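Local coordinates for protein cellulase (PDB 5I2U) that probably hydrolyses the beta-1,4-glucosidic bonds of cellulose as a salt-tolerant glycoside hydrolase of family 5, at residues D209-R212 with N216-Y219. Numbering follows the deposited sequence.
Sequences DPIR and NIMY
Tyr-219 reaches out from strand 217-224 to Ile-211, in the loop that leads from helix 203-208 into this sixth strand of the TIM barrel, so the loop is tied to the very strand it precedes. The phenol spans the gap with its hydroxyl: the backbone N of Ile-211 donates a hydrogen bond to Tyr-219 OH, 3.1 Å long and bent to 153° at the hydrogen. Tyrosine suits the place because its side chain is long enough to cross from strand to loop, where Pro-210 CA and Tyr-219 CA are 9.6 Å apart, yet ends in an acceptor for an amide in a buried setting. CB is directed at the loop, and with CG anti to the carbonyl carbon (chi1 -62°) the hydroxyl is brought to the Ile-211 amide. The side chain of Ile-211 lies alongside the same hydroxyl, its CB 3.5 Å from Tyr-219 OH. A phenylalanine in place of Tyr-219 would probably keep much of the ring packing but leave the Ile-211 amide without this acceptor, giving the loop more freedom to shift. Apolar and branched, buried Ile-211 packs both on Ser-176 and Ile-180 of helix 169-186 and on the strand, where its CD1 approaches Tyr-219 CE1 obliquely at 4.3 Å. The side chains of Ile-211 and buried, apolar Ile-217 cross at about a right angle, Ile-211 CD1 meeting Ile-217 CD1 at 4.2 Å.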
ATOM      1  N   ASP A 209     -12.458   6.816 -17.874  1.00 51.03           N
ATOM      2  CA  ASP A 209     -12.942   7.994 -17.149  1.00 44.84           C
ATOM      3  C   ASP A 209     -11.978   8.403 -15.993  1.00 44.39           C
ATOM      4  O   ASP A 209     -12.339   8.326 -14.812  1.00 45.27           O
ATOM      5  CB  ASP A 209     -14.354   7.668 -16.624  1.00 45.87           C
ATOM      6  CG  ASP A 209     -15.043   8.843 -15.928  1.00 45.45           C
ATOM      7  OD1 ASP A 209     -14.754  10.023 -16.240  1.00 44.47           O
ATOM      8  OD2 ASP A 209     -15.914   8.569 -15.081  1.00 50.29           O
ATOM      9  N   PRO A 210     -10.760   8.856 -16.320  1.00 40.58           N
ATOM     10  CA  PRO A 210      -9.804   9.203 -15.258  1.00 41.26           C
ATOM     11  C   PRO A 210     -10.093  10.527 -14.577  1.00 42.25           C
ATOM     12  O   PRO A 210     -10.817  11.359 -15.118  1.00 47.28           O
ATOM     13  CB  PRO A 210      -8.467   9.284 -16.006  1.00 42.03           C
ATOM     14  CG  PRO A 210      -8.849   9.694 -17.382  1.00 44.25           C
ATOM     15  CD  PRO A 210     -10.150   8.972 -17.656  1.00 45.85           C
ATOM     16  N   ILE A 211      -9.477  10.729 -13.415  1.00 42.32           N
ATOM     17  CA  ILE A 211      -9.539  12.008 -12.710  1.00 42.77           C
ATOM     18  C   ILE A 211      -8.621  13.004 -13.433  1.00 44.55           C
ATOM     19  O   ILE A 211      -7.459  12.709 -13.693  1.00 44.29           O
ATOM     20  CB  ILE A 211      -9.100  11.878 -11.234  1.00 41.49           C
ATOM     21  CG1 ILE A 211      -9.971  10.847 -10.501  1.00 43.27           C
ATOM     22  CG2 ILE A 211      -9.199  13.216 -10.508  1.00 43.60           C
ATOM     23  CD1 ILE A 211      -9.417  10.398  -9.167  1.00 43.68           C
ATOM     24  N   ARG A 212      -9.145  14.192 -13.723  1.00 51.37           N
ATOM     25  CA  ARG A 212      -8.442  15.189 -14.529  1.00 52.90           C
ATOM     26  C   ARG A 212      -8.010  16.369 -13.678  1.00 56.77           C
ATOM     27  O   ARG A 212      -8.502  16.560 -12.555  1.00 52.14           O
ATOM     28  CB  ARG A 212      -9.355  15.658 -15.656  1.00 61.69           C
ATOM     29  CG  ARG A 212      -9.677  14.554 -16.652  1.00 66.45           C
ATOM     30  CD  ARG A 212     -10.855  14.895 -17.549  1.00 73.06           C
ATOM     31  NE  ARG A 212     -10.994  13.904 -18.620  1.00 76.01           N
ATOM     32  CZ  ARG A 212     -11.549  12.694 -18.499  1.00 80.74           C
ATOM     33  NH1 ARG A 212     -12.056  12.266 -17.335  1.00 84.20           N
ATOM     34  NH2 ARG A 212     -11.603  11.895 -19.562  1.00 79.27           N
ATOM     35  N   ASN A 216       0.437  14.179  -9.384  1.00 42.38           N
ATOM     36  CA  ASN A 216       1.001  13.263  -8.394  1.00 40.64           C
ATOM     37  C   ASN A 216      -0.021  12.332  -7.747  1.00 38.32           C
ATOM     38  O   ASN A 216      -0.051  12.163  -6.526  1.00 36.27           O
ATOM     39  CB  ASN A 216       1.799  14.043  -7.335  1.00 34.95           C
ATOM     40  CG  ASN A 216       3.104  14.566  -7.866  1.00 36.38           C
ATOM     41  OD1 ASN A 216       3.485  14.303  -9.007  1.00 36.77           O
ATOM     42  ND2 ASN A 216       3.798  15.333  -7.044  1.00 37.78           N
ATOM     43  N   ILE A 217      -0.878  11.758  -8.581  1.00 37.96           N
ATOM     44  CA  ILE A 217      -1.709  10.650  -8.156  1.00 42.99           C
ATOM     45  C   ILE A 217      -1.379   9.406  -8.976  1.00 43.46           C
ATOM     46  O   ILE A 217      -0.887   9.511 -10.108  1.00 38.93           O
ATOM     47  CB  ILE A 217      -3.220  10.971  -8.187  1.00 41.77           C
ATOM     48  CG1 ILE A 217      -3.796  10.958  -9.604  1.00 44.52           C
ATOM     49  CG2 ILE A 217      -3.490  12.305  -7.502  1.00 40.95           C
ATOM     50  CD1 ILE A 217      -5.291  10.714  -9.615  1.00 50.27           C
ATOM     51  N   MET A 218      -1.629   8.243  -8.370  1.00 42.90           N
ATOM     52  CA  MET A 218      -1.589   6.958  -9.065  1.00 38.96           C
ATOM     53  C   MET A 218      -2.790   6.139  -8.656  1.00 38.65           C
ATOM     54  O   MET A 218      -3.436   6.406  -7.643  1.00 39.95           O
ATOM     55  CB  MET A 218      -0.311   6.200  -8.742  1.00 37.44           C
ATOM     56  CG  MET A 218       0.944   7.045  -8.870  1.00 36.35           C
ATOM     57  SD  MET A 218       2.445   6.100  -8.599  1.00 35.35           S
ATOM     58  CE  MET A 218       2.679   5.332 -10.212  1.00 35.63           C
ATOM     59  N   TYR A 219      -3.087   5.143  -9.475  1.00 41.12           N
ATOM     60  CA  TYR A 219      -4.206   4.249  -9.242  1.00 39.60           C
ATOM     61  C   TYR A 219      -3.695   2.903  -8.732  1.00 40.30           C
ATOM     62  O   TYR A 219      -2.669   2.409  -9.202  1.00 38.11           O
ATOM     63  CB  TYR A 219      -5.009   4.107 -10.528  1.00 39.28           C
ATOM     64  CG  TYR A 219      -5.588   5.434 -10.975  1.00 41.69           C
ATOM     65  CD1 TYR A 219      -6.823   5.876 -10.492  1.00 37.59           C
ATOM     66  CD2 TYR A 219      -4.879   6.273 -11.836  1.00 38.73           C
ATOM     67  CE1 TYR A 219      -7.348   7.088 -10.897  1.00 39.27           C
ATOM     68  CE2 TYR A 219      -5.402   7.491 -12.253  1.00 37.14           C
ATOM     69  CZ  TYR A 219      -6.634   7.894 -11.781  1.00 39.40           C
ATOM     70  OH  TYR A 219      -7.147   9.113 -12.172  1.00 42.96           O
TER